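Chitinase (Jonesia denitrificans, PDB 5AA7) probably takes part in chitin breakdown, this chain being the copper-binding lytic polysaccharide monooxygenase (AA10) domain of a longer multidomain chitinase. Local coordinates at residues H78-W83 / Q100-S105. Residues are numbered along the deposited sequence; the frame is centred on the assembly and turned at random.
With CU1 (copper (I) ion), chain C.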
loop_
_atom_site.group_PDB
_atom_site.type_symbol
_atom_site.label_atom_id
_atom_site.label_comp_id
_atom_site.label_asym_id
_atom_site.label_seq_id
_atom_site.Cartn_x
_atom_site.Cartn_y
_atom_site.Cartn_z
ATOM N N HIS A 78 -3.693 11.351 9.153
ATOM C CA HIS A 78 -4.084 12.619 8.543
ATOM C C HIS A 78 -5.497 12.626 8.025
ATOM O O HIS A 78 -6.004 11.598 7.572
ATOM C CB HIS A 78 -3.194 12.915 7.360
ATOM C CG HIS A 78 -1.755 12.861 7.697
ATOM N ND1 HIS A 78 -1.198 13.649 8.677
ATOM C CD2 HIS A 78 -0.758 12.106 7.195
ATOM C CE1 HIS A 78 0.088 13.380 8.772
ATOM N NE2 HIS A 78 0.376 12.457 7.872
ATOM N N ASN A 79 -6.119 13.800 8.059
ATOM C CA ASN A 79 -7.384 13.971 7.363
ATOM C C ASN A 79 -7.226 13.500 5.919
ATOM O O ASN A 79 -6.215 13.774 5.263
ATOM C CB ASN A 79 -7.842 15.421 7.423
ATOM C CG ASN A 79 -8.231 15.833 8.822
ATOM O OD1 ASN A 79 -7.373 16.108 9.657
ATOM N ND2 ASN A 79 -9.532 15.845 9.096
ATOM N N THR A 80 -8.229 12.773 5.451
ATOM C CA THR A 80 -8.095 11.964 4.244
ATOM C C THR A 80 -9.213 12.293 3.281
ATOM O O THR A 80 -10.363 12.483 3.695
ATOM C CB THR A 80 -8.182 10.473 4.619
ATOM O OG1 THR A 80 -7.091 10.147 5.490
ATOM C CG2 THR A 80 -8.135 9.573 3.386
ATOM N N SER A 81 -8.881 12.362 1.994
ATOM C CA SER A 81 -9.910 12.452 0.967
ATOM C C SER A 81 -10.371 11.040 0.607
ATOM O O SER A 81 -11.398 10.570 1.102
ATOM C CB SER A 81 -9.396 13.227 -0.250
ATOM O OG SER A 81 -8.162 12.690 -0.713
ATOM N N THR A 82 -9.591 10.345 -0.212
ATOM C CA THR A 82 -9.939 8.984 -0.610
ATOM C C THR A 82 -8.798 8.003 -0.421
ATOM O O THR A 82 -7.618 8.384 -0.416
ATOM C CB THR A 82 -10.354 8.896 -2.090
ATOM O OG1 THR A 82 -9.347 9.512 -2.902
ATOM C CG2 THR A 82 -11.695 9.571 -2.319
ATOM N N TRP A 83 -9.178 6.735 -0.274
ATOM C CA TRP A 83 -8.264 5.603 -0.403
ATOM C C TRP A 83 -8.562 4.962 -1.744
ATOM O O TRP A 83 -9.682 4.508 -1.990
ATOM C CB TRP A 83 -8.534 4.589 0.709
ATOM C CG TRP A 83 -8.549 5.200 2.083
ATOM C CD1 TRP A 83 -9.604 5.822 2.691
ATOM C CD2 TRP A 83 -7.467 5.234 3.021
ATOM N NE1 TRP A 83 -9.241 6.254 3.942
ATOM C CE2 TRP A 83 -7.934 5.905 4.173
ATOM C CE3 TRP A 83 -6.147 4.766 2.998
ATOM C CZ2 TRP A 83 -7.124 6.122 5.291
ATOM C CZ3 TRP A 83 -5.349 4.967 4.109
ATOM C CH2 TRP A 83 -5.838 5.647 5.242
ATOM N N GLN A 100 -12.277 13.469 6.571
ATOM C CA GLN A 100 -12.176 13.156 7.995
ATOM C C GLN A 100 -10.881 12.439 8.356
ATOM O O GLN A 100 -10.163 11.935 7.498
ATOM C CB GLN A 100 -13.361 12.291 8.437
ATOM C CG GLN A 100 -14.720 12.944 8.238
ATOM C CD GLN A 100 -15.870 12.003 8.536
ATOM O OE1 GLN A 100 -15.680 10.913 9.077
ATOM N NE2 GLN A 100 -17.073 12.414 8.165
ATOM N N GLN A 101 -10.599 12.399 9.653
ATOM C CA GLN A 101 -9.502 11.608 10.178
ATOM C C GLN A 101 -9.929 10.140 10.240
ATOM O O GLN A 101 -11.010 9.815 10.729
ATOM C CB GLN A 101 -9.157 12.122 11.576
ATOM C CG GLN A 101 -8.155 11.294 12.356
ATOM C CD GLN A 101 -7.867 11.896 13.723
ATOM O OE1 GLN A 101 -7.781 13.120 13.869
ATOM N NE2 GLN A 101 -7.724 11.039 14.733
ATOM N N PRO A 102 -9.087 9.236 9.737
ATOM C CA PRO A 102 -9.383 7.805 9.826
ATOM C C PRO A 102 -8.907 7.240 11.168
ATOM O O PRO A 102 -8.056 7.857 11.819
ATOM C CB PRO A 102 -8.547 7.214 8.686
ATOM C CG PRO A 102 -7.364 8.136 8.611
ATOM C CD PRO A 102 -7.887 9.511 8.922
ATOM N N PRO A 103 -9.447 6.088 11.581
ATOM C CA PRO A 103 -8.885 5.404 12.753
ATOM C C PRO A 103 -7.475 4.920 12.432
ATOM O O PRO A 103 -7.173 4.677 11.261
ATOM C CB PRO A 103 -9.823 4.206 12.943
ATOM C CG PRO A 103 -10.397 3.962 11.586
ATOM C CD PRO A 103 -10.521 5.311 10.938
ATOM N N THR A 104 -6.621 4.784 13.442
ATOM C CA THR A 104 -5.251 4.335 13.197
ATOM C C THR A 104 -5.162 2.855 12.830
ATOM O O THR A 104 -4.156 2.418 12.276
ATOM C CB THR A 104 -4.312 4.649 14.373
ATOM O OG1 THR A 104 -4.903 4.179 15.590
ATOM C CG2 THR A 104 -4.090 6.148 14.475
ATOM N N SER A 105 -6.197 2.085 13.164
ATOM C CA SER A 105 -6.361 0.735 12.643
ATOM C C SER A 105 -7.596 0.754 11.744
ATOM O O SER A 105 -8.728 0.924 12.220
ATOM C CB SER A 105 -6.539 -0.265 13.780
ATOM O OG SER A 105 -6.648 -1.580 13.265
HETATM CU CU CU1 C . 2.104 11.350 7.698
#
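A single backbone hydrogen bond ties the loop 100-105 to the start of 78-83: T80 N donates to Q100 O at 2.9 Å, bent to 144° at the hydrogen and standing above the carbonyl plane, while N79 CA adds a CH...O contact to the same oxygen. Beside it, P102 wedges its ring in: CD sits 3.1 Å from H78 O, and CB lies 3.8 Å from W83 CZ2, the proline meeting the indole at its edge. T80 CG2 rests on one indole face, 3.4 Å above the plane and displaced toward the rim; with OG1 beside the backbone N (chi1 -62°), the methyl falls anti to that N. From there OG1 gives a 2.8 Å bond to H78 O, accepts W124 NE1 and skirts P102 CD, so a buried hydroxyl is used twice. A valine at T80 would keep the bulk but would probably leave both H78 O and the W124 indole N-H without this partner. N79 ND2 bonds G99 O, just ahead of Q100, and W83 NE1 reaches Q97 OE1. On the far side of its backbone, H78 extends NE2 2.1 Å to copper(I), which H1 also binds, forming the histidine brace of these monooxygenases. The T80 bond to the carbonyl of H78 thus links the P102 and W83 contact to the main chain of the copper ligand, and is likely to steady the loop that carries its imidazole.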